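Local coordinates for protein GH127 beta-L-arabinofuranoside (Geobacillus stearothermophilus, PDB 4QK0) that hydrolyses beta-L-arabinofuranosides as a glycoside hydrolase of family 127, probably releasing L-arabinose from the ends of sugar chains, at residues A[146-151]-A[165-170]; A[359-364]-A[554-559]; A[490-495]-A[533-538]. All blocks are in the same frame, centred on the assembly; numbering follows the deposited sequence.

Contact 1 (A[146-151]-A[165-170])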
loop_
_atom_site.group_PDB
_atom_site.type_symbol
_atom_site.label_atom_id
_atom_site.label_comp_id
_atom_site.label_asym_id
_atom_site.label_seq_id
_atom_site.Cartn_x
_atom_site.Cartn_y
_atom_site.Cartn_z
ATOM N N HIS A 146 9.225 -0.420 -32.371
ATOM C CA HIS A 146 10.561 -0.559 -31.842
ATOM C C HIS A 146 11.554 -0.945 -32.905
ATOM O O HIS A 146 12.679 -0.487 -32.886
ATOM C CB HIS A 146 10.611 -1.529 -30.653
ATOM C CG HIS A 146 10.421 -0.831 -29.351
ATOM N ND1 HIS A 146 9.288 -0.991 -28.580
ATOM C CD2 HIS A 146 11.130 0.169 -28.771
ATOM C CE1 HIS A 146 9.336 -0.155 -27.559
ATOM N NE2 HIS A 146 10.447 0.534 -27.638
ATOM N N LEU A 147 11.139 -1.813 -33.794
ATOM C CA LEU A 147 11.991 -2.225 -34.936
ATOM C C LEU A 147 12.313 -1.038 -35.905
ATOM O O LEU A 147 13.429 -0.865 -36.335
ATOM C CB LEU A 147 11.260 -3.310 -35.701
ATOM C CG LEU A 147 11.526 -4.808 -35.651
ATOM C CD1 LEU A 147 12.743 -5.252 -34.877
ATOM C CD2 LEU A 147 10.278 -5.619 -35.357
ATOM N N ILE A 148 11.285 -0.230 -36.209
ATOM C CA ILE A 148 11.476 1.041 -36.942
ATOM C C ILE A 148 12.516 1.917 -36.268
ATOM O O ILE A 148 13.484 2.351 -36.908
ATOM C CB ILE A 148 10.171 1.779 -37.062
ATOM C CG1 ILE A 148 9.247 1.047 -38.054
ATOM C CG2 ILE A 148 10.413 3.201 -37.499
ATOM C CD1 ILE A 148 7.798 1.490 -38.054
ATOM N N GLU A 149 12.390 2.125 -34.958
ATOM C CA GLU A 149 13.379 2.978 -34.285
ATOM C C GLU A 149 14.738 2.401 -34.465
ATOM O O GLU A 149 15.700 3.153 -34.606
ATOM C CB GLU A 149 13.112 3.144 -32.791
ATOM C CG GLU A 149 11.884 3.935 -32.413
ATOM C CD GLU A 149 11.878 4.291 -30.905
ATOM O OE1 GLU A 149 11.184 3.617 -30.103
ATOM O OE2 GLU A 149 12.557 5.276 -30.538
ATOM N N ALA A 150 14.858 1.075 -34.393
ATOM C CA ALA A 150 16.204 0.492 -34.444
ATOM C C ALA A 150 16.794 0.704 -35.858
ATOM O O ALA A 150 17.963 0.996 -36.001
ATOM C CB ALA A 150 16.146 -1.001 -34.152
ATOM N N ALA A 151 15.961 0.486 -36.868
ATOM C CA ALA A 151 16.360 0.642 -38.266
ATOM C C ALA A 151 16.771 2.080 -38.602
ATOM O O ALA A 151 17.803 2.312 -39.232
ATOM C CB ALA A 151 15.255 0.163 -39.198
ATOM N N ASP A 165 15.080 -0.376 -45.205
ATOM C CA ASP A 165 14.243 -0.840 -46.306
ATOM C C ASP A 165 13.216 -1.849 -45.867
ATOM O O ASP A 165 12.067 -1.778 -46.236
ATOM C CB ASP A 165 15.116 -1.418 -47.435
ATOM C CG ASP A 165 15.883 -0.321 -48.208
ATOM O OD1 ASP A 165 15.376 0.814 -48.283
ATOM O OD2 ASP A 165 16.998 -0.582 -48.717
ATOM N N ILE A 166 13.651 -2.813 -45.082
ATOM C CA ILE A 166 12.755 -3.815 -44.503
ATOM C C ILE A 166 11.633 -3.131 -43.712
ATOM O O ILE A 166 10.461 -3.469 -43.895
ATOM C CB ILE A 166 13.584 -4.742 -43.572
ATOM C CG1 ILE A 166 14.507 -5.635 -44.427
ATOM C CG2 ILE A 166 12.691 -5.557 -42.650
ATOM C CD1 ILE A 166 15.647 -6.296 -43.633
HETATM N N MSE A 167 11.998 -2.202 -42.840
HETATM C CA MSE A 167 11.017 -1.587 -41.970
HETATM C C MSE A 167 10.073 -0.644 -42.714
HETATM O O MSE A 167 8.929 -0.474 -42.295
HETATM C CB MSE A 167 11.721 -0.939 -40.790
HETATM C CG MSE A 167 12.410 -1.993 -39.887
HETATM SE SE MSE A 167 11.288 -3.569 -39.518
HETATM C CE MSE A 167 9.765 -2.613 -38.780
ATOM N N CYS A 168 10.525 -0.036 -43.823
ATOM C CA CYS A 168 9.614 0.773 -44.659
ATOM C C CYS A 168 8.593 -0.080 -45.313
ATOM O O CYS A 168 7.449 0.353 -45.499
ATOM C CB CYS A 168 10.381 1.557 -45.742
ATOM S SG CYS A 168 11.272 2.999 -45.141
ATOM N N LYS A 169 8.959 -1.313 -45.678
ATOM C CA LYS A 169 7.970 -2.233 -46.242
ATOM C C LYS A 169 6.892 -2.547 -45.212
ATOM O O LYS A 169 5.710 -2.556 -45.527
ATOM C CB LYS A 169 8.596 -3.546 -46.721
ATOM C CG LYS A 169 9.153 -3.494 -48.122
ATOM C CD LYS A 169 10.010 -4.715 -48.507
ATOM C CE LYS A 169 9.219 -5.728 -49.293
ATOM N NZ LYS A 169 8.099 -6.337 -48.515
ATOM N N TYR A 170 7.295 -2.788 -43.971
ATOM C CA TYR A 170 6.316 -3.077 -42.913
ATOM C C TYR A 170 5.491 -1.804 -42.648
ATOM O O TYR A 170 4.261 -1.851 -42.634
ATOM C CB TYR A 170 7.046 -3.583 -41.660
ATOM C CG TYR A 170 6.196 -4.202 -40.579
ATOM C CD1 TYR A 170 4.847 -4.368 -40.713
ATOM C CD2 TYR A 170 6.790 -4.674 -39.418
ATOM C CE1 TYR A 170 4.084 -4.944 -39.721
ATOM C CE2 TYR A 170 6.051 -5.290 -38.401
ATOM C CZ TYR A 170 4.703 -5.415 -38.550
ATOM O OH TYR A 170 3.948 -6.010 -37.576
#
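Met167, built as selenomethionine, curls against the face of helix 140-158 formed by Leu147, Ile148 and Ala151, and alone carries the packing from its side. Its chain turns at every bond: CG stands anti to the carbonyl carbon (chi1 -66°), and further bends at chi2 and chi3 fold the methyl back instead of letting it extend. Its successive atoms are thus shared out along the helix face: CG to Ala151, SE to Leu147, CE to both Leu147 and Ile148. CG rests on Ala151 CB at 3.6 Å, one helical turn beyond Leu147. Further out, SE passes beside Leu147 CB at 3.8 Å, and the Leu147 and Met167 side chains cross at about a right angle. The CE methyl ends in the groove between Leu147 and Ile148: it presses on Leu147 CB at 3.5 Å, tighter than ordinary van der Waals contact, and touches Ile148 CG1 at 3.8 Å. Ile148 meets Met167 more slantwise, and its side chain also packs on Ile194, Ala197 and Leu201 of helix 194-205. Phe163, one turn before Met167, covers Leu147 and Ala151 as well. No hydrogen bond links the two segments, and the touching residues are all buried. The local helix axes approach to 9.3 Å at an angle of 147°, with the small Ala151 side chain facing Met167. Two consecutive helices, 140-158 and 162-177, joined by a short turn and packed roughly antiparallel through apolar side chains, form a helical hairpin, the building element of the (alpha/alpha)6 barrel of six-hairpin glycosidases, the clan to which this catalytic domain belongs.

Contact 2 (A[359-364]-A[554-559])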
loop_
_atom_site.group_PDB
_atom_site.type_symbol
_atom_site.label_atom_id
_atom_site.label_comp_id
_atom_site.label_asym_id
_atom_site.label_seq_id
_atom_site.Cartn_x
_atom_site.Cartn_y
_atom_site.Cartn_z
ATOM N N VAL A 359 13.741 18.984 -16.264
ATOM C CA VAL A 359 13.178 17.657 -16.046
ATOM C C VAL A 359 13.997 16.561 -16.689
ATOM O O VAL A 359 14.240 15.488 -16.076
ATOM C CB VAL A 359 11.730 17.599 -16.489
ATOM C CG1 VAL A 359 11.163 16.210 -16.416
ATOM C CG2 VAL A 359 10.911 18.467 -15.559
HETATM N N MSE A 360 14.403 16.776 -17.930
HETATM C CA MSE A 360 15.223 15.819 -18.615
HETATM C C MSE A 360 16.407 15.510 -17.731
HETATM O O MSE A 360 16.777 14.347 -17.578
HETATM C CB MSE A 360 15.696 16.466 -19.941
HETATM C CG MSE A 360 16.616 15.569 -20.721
HETATM SE SE MSE A 360 17.330 16.376 -22.384
HETATM C CE MSE A 360 15.703 16.355 -23.225
ATOM N N GLU A 361 17.054 16.566 -17.206
ATOM C CA GLU A 361 18.269 16.408 -16.421
ATOM C C GLU A 361 17.961 15.685 -15.114
ATOM O O GLU A 361 18.692 14.771 -14.704
ATOM C CB GLU A 361 18.876 17.769 -16.169
ATOM C CG GLU A 361 19.992 17.825 -15.156
ATOM C CD GLU A 361 20.567 19.213 -15.018
ATOM O OE1 GLU A 361 19.890 20.066 -14.378
ATOM O OE2 GLU A 361 21.721 19.455 -15.509
ATOM N N ARG A 362 16.868 16.076 -14.446
ATOM C CA ARG A 362 16.409 15.353 -13.229
ATOM C C ARG A 362 16.269 13.820 -13.469
ATOM O O ARG A 362 16.838 13.018 -12.729
ATOM C CB ARG A 362 15.110 15.934 -12.771
ATOM C CG ARG A 362 14.577 15.411 -11.459
ATOM C CD ARG A 362 13.211 15.992 -11.141
ATOM N NE ARG A 362 13.245 17.400 -10.799
ATOM C CZ ARG A 362 13.785 17.900 -9.691
ATOM N NH1 ARG A 362 14.328 17.113 -8.737
ATOM N NH2 ARG A 362 13.752 19.201 -9.480
ATOM N N ALA A 363 15.606 13.430 -14.537
ATOM C CA ALA A 363 15.471 12.016 -14.846
ATOM C C ALA A 363 16.784 11.336 -15.174
ATOM O O ALA A 363 17.075 10.207 -14.701
ATOM C CB ALA A 363 14.487 11.776 -15.950
ATOM N N LEU A 364 17.623 12.048 -15.892
ATOM C CA LEU A 364 18.887 11.508 -16.308
ATOM C C LEU A 364 19.863 11.223 -15.190
ATOM O O LEU A 364 20.613 10.219 -15.257
ATOM C CB LEU A 364 19.572 12.446 -17.315
ATOM C CG LEU A 364 19.099 12.373 -18.770
ATOM C CD1 LEU A 364 19.820 13.481 -19.565
ATOM C CD2 LEU A 364 19.392 11.030 -19.423
ATOM N N ARG A 554 21.811 18.615 -4.433
ATOM C CA ARG A 554 22.951 19.500 -4.797
ATOM C C ARG A 554 23.176 19.497 -6.306
ATOM O O ARG A 554 23.379 18.434 -6.899
ATOM C CB ARG A 554 24.190 18.981 -4.096
ATOM C CG ARG A 554 25.453 19.742 -4.407
ATOM C CD ARG A 554 26.642 19.260 -3.576
ATOM N NE ARG A 554 27.775 20.142 -3.881
ATOM C CZ ARG A 554 28.589 20.008 -4.926
ATOM N NH1 ARG A 554 28.474 19.020 -5.778
ATOM N NH2 ARG A 554 29.527 20.886 -5.122
ATOM N N GLY A 555 23.143 20.667 -6.941
ATOM C CA GLY A 555 23.170 20.677 -8.412
ATOM C C GLY A 555 21.936 19.926 -8.857
ATOM O O GLY A 555 20.881 20.034 -8.221
ATOM N N PRO A 556 22.055 19.105 -9.902
ATOM C CA PRO A 556 20.929 18.278 -10.398
ATOM C C PRO A 556 20.691 16.953 -9.630
ATOM O O PRO A 556 19.785 16.211 -9.996
ATOM C CB PRO A 556 21.379 17.929 -11.831
ATOM C CG PRO A 556 22.854 17.763 -11.684
ATOM C CD PRO A 556 23.267 18.829 -10.682
ATOM N N ILE A 557 21.523 16.660 -8.625
ATOM C CA ILE A 557 21.524 15.361 -8.009
ATOM C C ILE A 557 20.781 15.345 -6.669
ATOM O O ILE A 557 21.087 16.121 -5.766
ATOM C CB ILE A 557 22.941 14.801 -7.850
ATOM C CG1 ILE A 557 23.418 14.408 -9.260
ATOM C CG2 ILE A 557 22.906 13.570 -6.954
ATOM C CD1 ILE A 557 24.841 13.937 -9.283
ATOM N N VAL A 558 19.774 14.485 -6.634
ATOM C CA VAL A 558 19.021 14.225 -5.458
ATOM C C VAL A 558 19.785 13.165 -4.647
ATOM O O VAL A 558 20.224 12.131 -5.181
ATOM C CB VAL A 558 17.612 13.718 -5.792
ATOM C CG1 VAL A 558 16.846 13.434 -4.532
ATOM C CG2 VAL A 558 16.836 14.764 -6.587
ATOM N N TYR A 559 19.832 13.424 -3.352
ATOM C CA TYR A 559 20.559 12.589 -2.406
ATOM C C TYR A 559 19.613 11.654 -1.612
ATOM O O TYR A 559 18.423 11.851 -1.593
ATOM C CB TYR A 559 21.358 13.529 -1.475
ATOM C CG TYR A 559 22.649 13.888 -2.135
ATOM C CD1 TYR A 559 22.693 14.751 -3.214
ATOM C CD2 TYR A 559 23.823 13.269 -1.734
ATOM C CE1 TYR A 559 23.889 15.002 -3.902
ATOM C CE2 TYR A 559 25.016 13.559 -2.340
ATOM C CZ TYR A 559 25.048 14.401 -3.456
ATOM O OH TYR A 559 26.246 14.614 -4.092
#
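Glu361 reaches from helix 354-365 to the ring of Pro556, and one helical step later Arg362 stretches out to Val558. The Glu361 chain runs straight out: CG is anti to the backbone N (chi1 169°) and the extension continues to the carboxylate. Pro556 CB lies over the flat face of that group, 3.5 Å from Glu361 CD and 3.6 Å from Glu361 OE1. With the proline over its face, the carboxylate's oxygens meet polar partners elsewhere: OE2 takes Tyr463 OH and a salt bridge from Arg486, and OE1 accepts a probable hydrogen bond from Trp490 NE1. These bonds fix the rotation of a buried acid and probably steady its negative charge. Arg362 also leaves the helix with CG anti to its backbone N, then bends at chi3 (-70°), which brings NH1 to Val558 CG2 at 4.1 Å. The methyl meets the guanidinium at its edge, near its plane, while NH1 is hydrogen-bonded to Ile306 O. No hydrogen bond joins the two segments directly, but Asn366, just past the helix, bridges them: its ND2 bonds to Arg362 O and Pro556 O, and its OD1 accepts from Val558 N. In the second segment, Arg554 to Ile557 form a type II' turn with Gly555 at positive phi, closed by Arg554 N to Ile557 O (2.9 Å) and Ile557 N to Arg554 O (3.1 Å). A helix of the catalytic domain is thereby seated against the tip of a two-residue beta hairpin, strands 549-554 and 557-562, of the C-terminal beta domain.

Contact 3 (A[490-495]-A[533-538])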
loop_
_atom_site.group_PDB
_atom_site.type_symbol
_atom_site.label_atom_id
_atom_site.label_comp_id
_atom_site.label_asym_id
_atom_site.label_seq_id
_atom_site.Cartn_x
_atom_site.Cartn_y
_atom_site.Cartn_z
ATOM N N TRP A 490 17.395 24.588 -10.930
ATOM C CA TRP A 490 17.848 24.348 -9.536
ATOM C C TRP A 490 18.834 25.410 -9.054
ATOM O O TRP A 490 19.091 25.539 -7.852
ATOM C CB TRP A 490 18.447 22.939 -9.356
ATOM C CG TRP A 490 19.589 22.613 -10.277
ATOM C CD1 TRP A 490 19.541 21.837 -11.363
ATOM C CD2 TRP A 490 20.959 23.062 -10.161
ATOM N NE1 TRP A 490 20.789 21.755 -11.950
ATOM C CE2 TRP A 490 21.664 22.520 -11.232
ATOM C CE3 TRP A 490 21.631 23.911 -9.269
ATOM C CZ2 TRP A 490 23.016 22.775 -11.448
ATOM C CZ3 TRP A 490 22.958 24.167 -9.469
ATOM C CH2 TRP A 490 23.648 23.600 -10.563
ATOM N N CYS A 491 19.368 26.197 -9.976
ATOM C CA CYS A 491 20.463 27.090 -9.676
ATOM C C CYS A 491 19.971 28.471 -9.269
ATOM O O CYS A 491 19.050 28.951 -9.851
ATOM C CB CYS A 491 21.301 27.223 -10.942
ATOM S SG CYS A 491 22.708 28.263 -10.713
ATOM N N ARG A 492 20.612 29.123 -8.310
ATOM C CA ARG A 492 20.381 30.560 -8.034
ATOM C C ARG A 492 21.694 31.197 -8.461
ATOM O O ARG A 492 22.774 30.648 -8.177
ATOM C CB ARG A 492 20.264 30.926 -6.536
ATOM C CG ARG A 492 19.503 30.041 -5.567
ATOM C CD ARG A 492 20.294 29.849 -4.248
ATOM N NE ARG A 492 19.630 28.944 -3.303
ATOM C CZ ARG A 492 18.743 29.298 -2.357
ATOM N NH1 ARG A 492 18.412 30.583 -2.164
ATOM N NH2 ARG A 492 18.193 28.355 -1.572
ATOM N N GLY A 493 21.642 32.373 -9.040
ATOM C CA GLY A 493 22.847 33.181 -9.229
ATOM C C GLY A 493 23.866 32.708 -10.225
ATOM O O GLY A 493 25.104 32.750 -9.978
ATOM N N ALA A 494 23.400 32.269 -11.372
ATOM C CA ALA A 494 24.366 31.856 -12.392
ATOM C C ALA A 494 25.200 33.058 -12.841
ATOM O O ALA A 494 24.682 34.168 -12.940
ATOM C CB ALA A 494 23.636 31.269 -13.550
ATOM N N GLU A 495 26.483 32.844 -13.101
ATOM C CA GLU A 495 27.345 33.910 -13.624
ATOM C C GLU A 495 28.002 33.482 -14.959
ATOM O O GLU A 495 28.311 32.294 -15.154
ATOM C CB GLU A 495 28.443 34.248 -12.618
ATOM C CG GLU A 495 27.986 34.759 -11.247
ATOM C CD GLU A 495 29.123 34.850 -10.189
ATOM O OE1 GLU A 495 30.313 35.028 -10.536
ATOM O OE2 GLU A 495 28.861 34.697 -8.979
ATOM N N PRO A 533 25.205 24.986 -3.864
ATOM C CA PRO A 533 25.026 24.762 -2.446
ATOM C C PRO A 533 24.178 23.538 -2.151
ATOM O O PRO A 533 23.444 23.052 -3.037
ATOM C CB PRO A 533 24.218 25.989 -2.003
ATOM C CG PRO A 533 23.427 26.376 -3.199
ATOM C CD PRO A 533 24.363 26.086 -4.362
ATOM N N VAL A 534 24.264 23.007 -0.933
ATOM C CA VAL A 534 23.359 21.900 -0.539
ATOM C C VAL A 534 22.000 22.517 -0.304
ATOM O O VAL A 534 21.902 23.397 0.471
ATOM C CB VAL A 534 23.804 21.181 0.746
ATOM C CG1 VAL A 534 22.753 20.141 1.195
ATOM C CG2 VAL A 534 25.121 20.469 0.507
ATOM N N GLU A 535 20.975 22.034 -0.966
ATOM C CA GLU A 535 19.674 22.553 -0.768
ATOM C C GLU A 535 18.757 21.544 -0.032
ATOM O O GLU A 535 18.817 20.351 -0.263
ATOM C CB GLU A 535 19.013 22.829 -2.116
ATOM C CG GLU A 535 19.718 23.826 -3.018
ATOM C CD GLU A 535 19.443 25.303 -2.688
ATOM O OE1 GLU A 535 18.968 25.635 -1.558
ATOM O OE2 GLU A 535 19.775 26.146 -3.572
ATOM N N ARG A 536 17.879 22.083 0.804
ATOM C CA ARG A 536 16.810 21.344 1.458
ATOM C C ARG A 536 15.562 21.520 0.607
ATOM O O ARG A 536 15.026 22.618 0.532
ATOM C CB ARG A 536 16.546 21.930 2.852
ATOM C CG ARG A 536 17.525 21.500 3.952
ATOM C CD ARG A 536 17.098 22.165 5.283
ATOM N NE ARG A 536 17.779 21.685 6.472
ATOM C CZ ARG A 536 19.044 21.984 6.792
ATOM N NH1 ARG A 536 19.796 22.784 6.015
ATOM N NH2 ARG A 536 19.578 21.477 7.895
ATOM N N ILE A 537 15.101 20.471 -0.046
ATOM C CA ILE A 537 13.956 20.599 -0.914
ATOM C C ILE A 537 12.665 20.232 -0.163
ATOM O O ILE A 537 12.606 19.184 0.507
ATOM C CB ILE A 537 14.127 19.682 -2.130
ATOM C CG1 ILE A 537 15.471 19.975 -2.862
ATOM C CG2 ILE A 537 12.965 19.849 -3.085
ATOM C CD1 ILE A 537 15.633 21.409 -3.344
ATOM N N LYS A 538 11.641 21.061 -0.316
ATOM C CA LYS A 538 10.327 20.806 0.208
ATOM C C LYS A 538 9.310 20.524 -0.880
ATOM O O LYS A 538 9.359 21.126 -1.946
ATOM C CB LYS A 538 9.841 22.014 0.990
ATOM C CG LYS A 538 10.668 22.336 2.215
ATOM C CD LYS A 538 10.587 21.309 3.348
ATOM C CE LYS A 538 9.128 21.048 3.784
ATOM N NZ LYS A 538 8.950 20.045 4.856
HETATM O O HOH W 1 21.039 25.626 -5.930
#
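Glu535 OE2 is gripped by Arg492 NE at 2.8 Å and by a water at 2.7 Å, while Glu535 OE1 binds Arg492 NH2, also at 2.8 Å. This is a bidentate, side-on arginine-glutamate salt bridge, tying the loop after strand 479-486 in the middle domain to strand 534-539 of the C-terminal domain. The guanidinium and carboxylate planes lie 18° apart, nearly coplanar, and each N-H meets the syn lone pair of its oxygen. Each bond is nearly straight, 164° at NE and 169° at NH2. The side chains come from opposite directions. Glu535, with CG anti to the carbonyl carbon, bends at chi2 to turn its carboxylate to the loop, and Arg492 bends at its own chi2, is extended at chi3, and turns its guanidinium at the last bond. Replacing Glu535 by an alanine would probably leave the Arg492 guanidinium without its charge mate and free to turn, and the water without one of its anchors. The contact lies at the surface of the chain, where the second subunit packs against it. Pro615 of the second subunit packs on both Arg492 and Glu535, and further along the same strand Lys538 pairs antiparallel with a strand of that subunit, so the sheet continues across the interface. Trp490 joins through its backbone: Trp490 O is too far from Glu535 OE2 for a direct bond, and the water bridges the gap, 2.7 Å from Trp490 O. That water also sits in the plane of the Trp490 ring, at its edge, while Cys491 CB stands 3.6 Å above one face of the indole, offset toward the rim.

Overall arrangement
Contacts 2 and 3 are neighbours, their centres 12 Å apart, and meet at Trp490: its NE1 lies 3.1 Å from Glu361 OE1, a probable hydrogen bond, and its CE2 packs 3.5 Å from Gly555 C. Catalytic, middle and C-terminal domains thus come together around one indole. Along the chain, contact 3 is nested inside the loop closed by contact 2, and both reach the same mixed sheet. Contact 1 closes before either and lies on the other side of the chain's centre, within the helical catalytic domain, its centre 34 Å from that of contact 2 and 44 Å from that of contact 3. Contact 1 joins helices inside one domain; the other two join domains.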